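PDB 3FA4: 2,3-dimethylmalate lyase from Aspergillus niger, which belongs to the phosphoenolpyruvate phosphomutase family of TIM-barrel enzymes and carries a bound magnesium ion. Local coordinates for residues B[32-36]-B[37-41]; B[47-50]-B[51-55]; B[244-247]-B[248-252]. One frame throughout, in Å; residues are numbered along the deposited sequence.

Contact 1 (B[32-36]-B[37-41]); sequences RVALS and AGFDA
Ala34 O is gripped by three successive backbone N-H groups where helix 28-37 ends. Ala37 N bonds to Ala34 O at 3.3 Å from well above the carbonyl plane. Weak bonds follow from Gly38 N and from Phe39 N, the latter long but fairly straight at 162°. Gly38 N also makes a weak bond to Leu35 O at 3.0 Å. With the bonds Phe39 N to Ala34 O and Gly38 N to Leu35 O, the positive phi of Gly38 (106°) completes a Schellman motif.

The Phe39 ring meets the same oxygen. Phe39 CD1 lies 3.3 Å from Ala34 O, which sits at the ring edge, near its plane. The CG of Phe39 is anti to its own carbonyl carbon (chi1 -72°), which swings the ring back beside the last turn. There Phe39 CD1 also approaches Ala34 CB at 4.5 Å. Leu35 CD1 reaches Phe39 O at 3.9 Å.

Within the last helical turn, Ser36 OG and Ser36 N bond to Arg32 O from opposite faces of its carbonyl plane.

The turn leads from helix 28-37 into strand 42-44. Ala34 rests on Val25 and Leu42, and Phe39 on Pro23 of strand 20-25. Met254 and Lys258 of the second subunit pack against Ala34 and Phe39.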
ATOM      1  N   ARG B  32       3.805  -1.877 -21.234  1.00 35.61           N
ATOM      2  CA  ARG B  32       4.818  -2.628 -21.992  1.00 35.02           C
ATOM      3  C   ARG B  32       4.465  -2.772 -23.450  1.00 34.80           C
ATOM      4  O   ARG B  32       5.348  -2.570 -24.307  1.00 35.28           O
ATOM      5  CB  ARG B  32       5.031  -4.049 -21.474  1.00 34.76           C
ATOM      6  CG  ARG B  32       5.533  -4.135 -20.115  1.00 36.92           C
ATOM      7  CD  ARG B  32       6.964  -3.844 -20.174  1.00 36.60           C
ATOM      8  NE  ARG B  32       7.578  -4.090 -18.876  1.00 38.25           N
ATOM      9  CZ  ARG B  32       8.892  -4.083 -18.661  1.00 36.62           C
ATOM     10  NH1 ARG B  32       9.761  -3.839 -19.649  1.00 32.36           N
ATOM     11  NH2 ARG B  32       9.334  -4.331 -17.452  1.00 35.38           N
ATOM     12  N   VAL B  33       3.220  -3.181 -23.744  1.00 34.49           N
ATOM     13  CA  VAL B  33       2.725  -3.250 -25.154  1.00 34.62           C
ATOM     14  C   VAL B  33       2.862  -1.919 -25.945  1.00 34.92           C
ATOM     15  O   VAL B  33       3.403  -1.877 -27.050  1.00 35.48           O
ATOM     16  CB  VAL B  33       1.308  -3.791 -25.223  1.00 34.38           C
ATOM     17  CG1 VAL B  33       0.852  -3.882 -26.603  1.00 33.03           C
ATOM     18  CG2 VAL B  33       1.193  -5.202 -24.512  1.00 35.26           C
ATOM     19  N   ALA B  34       2.400  -0.824 -25.355  1.00 35.42           N
ATOM     20  CA  ALA B  34       2.494   0.494 -25.979  1.00 34.61           C
ATOM     21  C   ALA B  34       3.954   0.929 -26.191  1.00 36.07           C
ATOM     22  O   ALA B  34       4.295   1.501 -27.244  1.00 35.85           O
ATOM     23  CB  ALA B  34       1.759   1.521 -25.102  1.00 33.77           C
ATOM     24  N   LEU B  35       4.810   0.725 -25.186  1.00 35.05           N
ATOM     25  CA  LEU B  35       6.218   1.014 -25.346  1.00 36.60           C
ATOM     26  C   LEU B  35       6.907   0.187 -26.509  1.00 37.48           C
ATOM     27  O   LEU B  35       7.746   0.724 -27.229  1.00 37.17           O
ATOM     28  CB  LEU B  35       6.943   0.783 -24.017  1.00 35.76           C
ATOM     29  CG  LEU B  35       7.318   1.915 -23.040  1.00 36.28           C
ATOM     30  CD1 LEU B  35       6.879   3.334 -23.411  1.00 34.68           C
ATOM     31  CD2 LEU B  35       7.016   1.533 -21.549  1.00 35.19           C
ATOM     32  N   SER B  36       6.544  -1.102 -26.653  1.00 37.89           N
ATOM     33  CA  SER B  36       7.094  -2.009 -27.645  1.00 38.49           C
ATOM     34  C   SER B  36       6.678  -1.596 -29.052  1.00 38.58           C
ATOM     35  O   SER B  36       7.319  -2.023 -30.035  1.00 38.53           O
ATOM     36  CB  SER B  36       6.586  -3.433 -27.429  1.00 39.42           C
ATOM     37  OG  SER B  36       6.909  -3.930 -26.139  1.00 41.76           O
ATOM     38  N   ALA B  37       5.590  -0.812 -29.147  1.00 37.66           N
ATOM     39  CA  ALA B  37       5.015  -0.410 -30.414  1.00 35.81           C
ATOM     40  C   ALA B  37       5.713   0.892 -30.785  1.00 36.23           C
ATOM     41  O   ALA B  37       5.741   1.316 -31.929  1.00 34.93           O
ATOM     42  CB  ALA B  37       3.526  -0.240 -30.281  1.00 36.56           C
ATOM     43  N   GLY B  38       6.390   1.499 -29.830  1.00 36.17           N
ATOM     44  CA  GLY B  38       7.304   2.559 -30.231  1.00 36.48           C
ATOM     45  C   GLY B  38       6.778   3.923 -29.895  1.00 36.19           C
ATOM     46  O   GLY B  38       7.312   4.903 -30.394  1.00 36.70           O
ATOM     47  N   PHE B  39       5.790   4.000 -29.003  1.00 36.12           N
ATOM     48  CA  PHE B  39       5.305   5.299 -28.478  1.00 36.09           C
ATOM     49  C   PHE B  39       6.325   5.981 -27.578  1.00 37.10           C
ATOM     50  O   PHE B  39       6.978   5.290 -26.799  1.00 37.01           O
ATOM     51  CB  PHE B  39       3.944   5.111 -27.808  1.00 35.81           C
ATOM     52  CG  PHE B  39       2.888   4.876 -28.789  1.00 35.86           C
ATOM     53  CD1 PHE B  39       2.422   3.626 -29.020  1.00 36.48           C
ATOM     54  CD2 PHE B  39       2.445   5.927 -29.594  1.00 38.55           C
ATOM     55  CE1 PHE B  39       1.473   3.417 -30.020  1.00 35.76           C
ATOM     56  CE2 PHE B  39       1.512   5.729 -30.586  1.00 37.48           C
ATOM     57  CZ  PHE B  39       1.022   4.465 -30.788  1.00 37.26           C
ATOM     58  N   ASP B  40       6.539   7.303 -27.774  1.00 37.87           N
ATOM     59  CA  ASP B  40       7.467   8.131 -26.976  1.00 37.98           C
ATOM     60  C   ASP B  40       6.819   8.879 -25.781  1.00 37.74           C
ATOM     61  O   ASP B  40       7.417   9.840 -25.263  1.00 36.16           O
ATOM     62  CB  ASP B  40       8.082   9.218 -27.807  1.00 38.08           C
ATOM     63  CG  ASP B  40       9.081   8.712 -28.801  1.00 43.75           C
ATOM     64  OD1 ASP B  40       9.796   7.683 -28.591  1.00 44.92           O
ATOM     65  OD2 ASP B  40       9.194   9.422 -29.832  1.00 51.36           O
ATOM     66  N   ALA B  41       5.604   8.477 -25.413  1.00 36.19           N
ATOM     67  CA  ALA B  41       4.880   9.078 -24.307  1.00 35.52           C
ATOM     68  C   ALA B  41       3.731   8.149 -23.987  1.00 35.19           C
ATOM     69  O   ALA B  41       3.239   7.470 -24.874  1.00 34.98           O
ATOM     70  CB  ALA B  41       4.358  10.457 -24.707  1.00 35.29           C
TER

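Contact 2 (B[47-50]-B[51-55]); sequences AGTA and ASVHG
Val53 lies alongside Thr49, one turn further along helix 46-54, and the two side chains point the same way. Their CG2 methyls meet, Thr49 CG2 to Val53 CG2, at 3.9 Å. Thr49 CG2 is anti to the backbone N and OG1 lies beside that N (chi1 -54°), from where OG1 bonds to Thr45 O. Val53 CB lies 3.2 Å from Thr49 O. Thr49 O also accepts the N-H of Val53, with Val53 N and Thr49 O 2.6 Å apart.

Val53 then meets its neighbour. Val53 CG1 lies 3.7 Å above one face of the His54 ring, offset toward the rim. The ring is held at its far end by Asp66, whose OD2 is bonded to His54 NE2.

Successive alpha-helical bonds run back to the four carbonyls from Ala47 O to Ala50 O. Ala51 N bonds to Ala47 O at 3.0 Å and Ser52 N to Gly48 O at 2.8 Å. In the TIM-barrel fold of this family the helix follows strand 42-44. Its first turn lies near the metal site of Asp86 and Asp88, with the side chain of Ala47 about 7 Å from the magnesium ion.

The last of these bonds, His54 N to Ala50 O at 3.2 Å, is the most bent of the four, and its donor stands 47° out of the carbonyl plane. Gly55 then leaves the helix with positive phi. Ser52 OG bonds to Asp27 OD2 of the second subunit, and Ser52 also packs on Ser52 of that subunit.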
ATOM      1  N   ALA B  47      -9.653   6.115 -15.566  1.00 35.30           N
ATOM      2  CA  ALA B  47     -10.800   5.224 -15.749  1.00 35.07           C
ATOM      3  C   ALA B  47     -10.320   3.789 -15.812  1.00 35.64           C
ATOM      4  O   ALA B  47     -10.923   2.919 -15.219  1.00 36.01           O
ATOM      5  CB  ALA B  47     -11.623   5.591 -16.986  1.00 32.43           C
ATOM      6  N   GLY B  48      -9.193   3.581 -16.485  1.00 35.36           N
ATOM      7  CA  GLY B  48      -8.515   2.310 -16.561  1.00 35.90           C
ATOM      8  C   GLY B  48      -7.869   1.790 -15.295  1.00 36.20           C
ATOM      9  O   GLY B  48      -7.834   0.560 -15.108  1.00 36.61           O
ATOM     10  N   THR B  49      -7.364   2.695 -14.429  1.00 36.19           N
ATOM     11  CA  THR B  49      -6.823   2.351 -13.078  1.00 34.77           C
ATOM     12  C   THR B  49      -7.960   1.882 -12.191  1.00 36.74           C
ATOM     13  O   THR B  49      -7.857   0.845 -11.564  1.00 37.06           O
ATOM     14  CB  THR B  49      -6.078   3.575 -12.429  1.00 35.38           C
ATOM     15  OG1 THR B  49      -5.075   4.050 -13.336  1.00 35.04           O
ATOM     16  CG2 THR B  49      -5.407   3.275 -11.050  1.00 34.71           C
ATOM     17  N   ALA B  50      -9.056   2.638 -12.141  1.00 36.69           N
ATOM     18  CA  ALA B  50     -10.254   2.226 -11.460  1.00 35.81           C
ATOM     19  C   ALA B  50     -10.714   0.867 -11.962  1.00 36.09           C
ATOM     20  O   ALA B  50     -11.088   0.040 -11.160  1.00 36.23           O
ATOM     21  CB  ALA B  50     -11.365   3.299 -11.700  1.00 35.18           C
ATOM     22  N   ALA B  51     -10.767   0.658 -13.292  1.00 36.32           N
ATOM     23  CA  ALA B  51     -11.168  -0.656 -13.877  1.00 35.13           C
ATOM     24  C   ALA B  51     -10.207  -1.796 -13.512  1.00 35.89           C
ATOM     25  O   ALA B  51     -10.650  -2.858 -13.075  1.00 35.45           O
ATOM     26  CB  ALA B  51     -11.323  -0.544 -15.386  1.00 35.22           C
ATOM     27  N   SER B  52      -8.886  -1.566 -13.631  1.00 35.84           N
ATOM     28  CA  SER B  52      -7.882  -2.597 -13.297  1.00 36.28           C
ATOM     29  C   SER B  52      -7.567  -2.789 -11.798  1.00 36.38           C
ATOM     30  O   SER B  52      -7.447  -3.890 -11.283  1.00 36.32           O
ATOM     31  CB  SER B  52      -6.618  -2.260 -14.052  1.00 38.39           C
ATOM     32  OG  SER B  52      -5.710  -3.320 -14.027  1.00 39.91           O
ATOM     33  N   VAL B  53      -7.418  -1.718 -11.071  1.00 36.76           N
ATOM     34  CA  VAL B  53      -7.033  -1.853  -9.657  1.00 35.07           C
ATOM     35  C   VAL B  53      -8.220  -2.285  -8.810  1.00 35.54           C
ATOM     36  O   VAL B  53      -8.053  -3.068  -7.926  1.00 36.20           O
ATOM     37  CB  VAL B  53      -6.297  -0.563  -9.158  1.00 34.25           C
ATOM     38  CG1 VAL B  53      -6.054  -0.563  -7.682  1.00 35.08           C
ATOM     39  CG2 VAL B  53      -4.963  -0.422  -9.882  1.00 29.63           C
ATOM     40  N   HIS B  54      -9.424  -1.814  -9.105  1.00 35.24           N
ATOM     41  CA  HIS B  54     -10.534  -2.071  -8.235  1.00 33.96           C
ATOM     42  C   HIS B  54     -11.672  -2.835  -8.962  1.00 34.10           C
ATOM     43  O   HIS B  54     -12.673  -3.197  -8.330  1.00 31.93           O
ATOM     44  CB  HIS B  54     -11.077  -0.757  -7.656  1.00 34.07           C
ATOM     45  CG  HIS B  54     -10.095  -0.002  -6.825  1.00 34.67           C
ATOM     46  ND1 HIS B  54      -9.704  -0.414  -5.569  1.00 40.49           N
ATOM     47  CD2 HIS B  54      -9.445   1.162  -7.054  1.00 36.14           C
ATOM     48  CE1 HIS B  54      -8.832   0.453  -5.071  1.00 40.28           C
ATOM     49  NE2 HIS B  54      -8.671   1.426  -5.945  1.00 37.81           N
ATOM     50  N   GLY B  55     -11.548  -3.024 -10.286  1.00 33.88           N
ATOM     51  CA  GLY B  55     -12.646  -3.619 -11.061  1.00 34.49           C
ATOM     52  C   GLY B  55     -13.937  -2.827 -10.870  1.00 34.65           C
ATOM     53  O   GLY B  55     -15.002  -3.413 -10.677  1.00 33.67           O
TER

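Contact 3 (B[244-247]-B[248-252]); sequences GPAV and AAMRE
Ala248 N donates to Gly244 O at 3.1 Å in an almost straight bond (178°), with the N-H aimed almost down the carbonyl bond. Ala249 N reaches Pro245 O in much the same way. The next two bonds are more bent. Met250 N to Ala246 O and Arg251 N to Val247 O are both 3.0 Å, with the donors tilted from the carbonyl planes. Together the four bonds form an unbroken alpha-helical ladder.

Side-chain carbons also crowd the carbonyl oxygens one turn back. Met250 CG lies 2.9 Å from Ala246 O, and Arg251 CG lies 3.0 Å from Val247 O. Met250 bends at chi3 (-85°), which brings its terminal methyl back over the preceding turn. Met250 CE lies 3.7 Å from Ala246 O. The smaller Ala249 places its CB against Pro245 O.

Two apolar contacts run along the same turns. Met250 CE approaches Ala246 CB at 4.4 Å. Arg251 passes Val247 with the aliphatic part of its chain, Arg251 CG to Val247 CG1 at 4.3 Å.

Both halves lie on helix 243-260, which follows strand 235-238 of the barrel. The helix packs against the second subunit. Ala249 packs on Ala249 of that subunit, while Pro245 packs on its Ala253 and Ala248 on its Met269. Arg251 reaches Val33 of the second subunit, so helix 243-260 lies against helix 28-37 of the partner.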
ATOM      1  N   GLY B 244     -10.199  -0.658 -24.774  1.00 35.99           N
ATOM      2  CA  GLY B 244     -11.234  -1.139 -25.669  1.00 35.65           C
ATOM      3  C   GLY B 244     -10.864  -2.483 -26.242  1.00 35.21           C
ATOM      4  O   GLY B 244     -11.562  -3.443 -25.978  1.00 35.87           O
ATOM      5  N   PRO B 245      -9.773  -2.559 -27.045  1.00 34.76           N
ATOM      6  CA  PRO B 245      -9.190  -3.816 -27.492  1.00 33.69           C
ATOM      7  C   PRO B 245      -9.068  -4.885 -26.414  1.00 34.82           C
ATOM      8  O   PRO B 245      -9.485  -6.003 -26.657  1.00 36.54           O
ATOM      9  CB  PRO B 245      -7.818  -3.366 -27.962  1.00 34.98           C
ATOM     10  CG  PRO B 245      -8.127  -2.039 -28.659  1.00 33.23           C
ATOM     11  CD  PRO B 245      -9.028  -1.409 -27.605  1.00 34.67           C
ATOM     12  N   ALA B 246      -8.537  -4.579 -25.219  1.00 34.84           N
ATOM     13  CA  ALA B 246      -8.342  -5.619 -24.210  1.00 34.50           C
ATOM     14  C   ALA B 246      -9.627  -6.213 -23.749  1.00 34.58           C
ATOM     15  O   ALA B 246      -9.643  -7.405 -23.580  1.00 35.99           O
ATOM     16  CB  ALA B 246      -7.522  -5.175 -23.021  1.00 34.68           C
ATOM     17  N   VAL B 247     -10.689  -5.417 -23.551  1.00 33.26           N
ATOM     18  CA  VAL B 247     -11.950  -5.916 -23.041  1.00 31.87           C
ATOM     19  C   VAL B 247     -12.620  -6.784 -24.098  1.00 32.55           C
ATOM     20  O   VAL B 247     -13.090  -7.886 -23.749  1.00 33.55           O
ATOM     21  CB  VAL B 247     -12.892  -4.783 -22.512  1.00 31.77           C
ATOM     22  CG1 VAL B 247     -14.019  -5.347 -21.738  1.00 31.27           C
ATOM     23  CG2 VAL B 247     -12.172  -3.937 -21.538  1.00 32.91           C
ATOM     24  N   ALA B 248     -12.661  -6.328 -25.372  1.00 31.98           N
ATOM     25  CA  ALA B 248     -13.233  -7.133 -26.489  1.00 30.96           C
ATOM     26  C   ALA B 248     -12.524  -8.456 -26.625  1.00 30.80           C
ATOM     27  O   ALA B 248     -13.195  -9.485 -26.763  1.00 31.41           O
ATOM     28  CB  ALA B 248     -13.208  -6.400 -27.850  1.00 29.77           C
ATOM     29  N   ALA B 249     -11.193  -8.455 -26.611  1.00 29.69           N
ATOM     30  CA  ALA B 249     -10.487  -9.731 -26.781  1.00 30.53           C
ATOM     31  C   ALA B 249     -10.633 -10.684 -25.593  1.00 31.27           C
ATOM     32  O   ALA B 249     -10.686 -11.912 -25.777  1.00 31.67           O
ATOM     33  CB  ALA B 249      -9.017  -9.519 -27.117  1.00 30.39           C
ATOM     34  N   MET B 250     -10.693 -10.144 -24.376  1.00 32.33           N
ATOM     35  CA  MET B 250     -10.850 -10.994 -23.203  1.00 32.40           C
ATOM     36  C   MET B 250     -12.233 -11.603 -23.198  1.00 34.00           C
ATOM     37  O   MET B 250     -12.408 -12.724 -22.710  1.00 33.18           O
ATOM     38  CB  MET B 250     -10.610 -10.249 -21.896  1.00 32.60           C
ATOM     39  CG  MET B 250      -9.217  -9.663 -21.765  1.00 32.71           C
ATOM     40  SD  MET B 250      -8.692  -9.257 -20.082  1.00 32.82           S
ATOM     41  CE  MET B 250      -9.354  -7.643 -19.851  1.00 27.38           C
ATOM     42  N   ARG B 251     -13.222 -10.856 -23.707  1.00 35.49           N
ATOM     43  CA  ARG B 251     -14.578 -11.384 -23.742  1.00 38.04           C
ATOM     44  C   ARG B 251     -14.711 -12.498 -24.761  1.00 37.07           C
ATOM     45  O   ARG B 251     -15.247 -13.556 -24.390  1.00 36.85           O
ATOM     46  CB  ARG B 251     -15.677 -10.302 -23.908  1.00 37.84           C
ATOM     47  CG  ARG B 251     -15.623  -9.236 -22.800  1.00 40.90           C
ATOM     48  CD  ARG B 251     -16.955  -8.422 -22.632  1.00 42.51           C
ATOM     49  NE  ARG B 251     -17.811  -8.438 -23.827  1.00 51.03           N
ATOM     50  CZ  ARG B 251     -19.059  -7.948 -23.870  1.00 56.42           C
ATOM     51  NH1 ARG B 251     -19.598  -7.396 -22.776  1.00 58.93           N
ATOM     52  NH2 ARG B 251     -19.797  -8.049 -24.987  1.00 56.90           N
ATOM     53  N   GLU B 252     -14.237 -12.283 -26.009  1.00 36.84           N
ATOM     54  CA  GLU B 252     -14.285 -13.369 -27.004  1.00 36.97           C
ATOM     55  C   GLU B 252     -13.332 -14.539 -26.722  1.00 35.94           C
ATOM     56  O   GLU B 252     -13.657 -15.678 -27.028  1.00 36.30           O
ATOM     57  CB  GLU B 252     -14.260 -12.906 -28.463  1.00 36.85           C
ATOM     58  CG  GLU B 252     -13.234 -11.862 -28.788  1.00 40.06           C
ATOM     59  CD  GLU B 252     -12.508 -12.107 -30.165  1.00 44.75           C
ATOM     60  OE1 GLU B 252     -13.087 -12.830 -31.063  1.00 44.22           O
ATOM     61  OE2 GLU B 252     -11.335 -11.602 -30.330  1.00 43.94           O
TER

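From the N terminus the three contacts come in series. None nests in or crosses another, and none closes a long loop. Contacts 2 and 3 each lie along one helix, and contact 1 closes the turn at the end of a helix. Contact 1 ends helix 28-37 and leads the chain into strand 42-44. Contact 2 follows that strand, on helix 46-54. Contact 3 comes about 190 residues later, on helix 243-260 after strand 235-238. Contacts 2 and 3 are nearest, with nearest atoms about 7 Å apart. All three touch the second subunit. Contact 1 of one subunit meets contact 3 of the other, and Arg32 bonds to Gly55 O of contact 2 there.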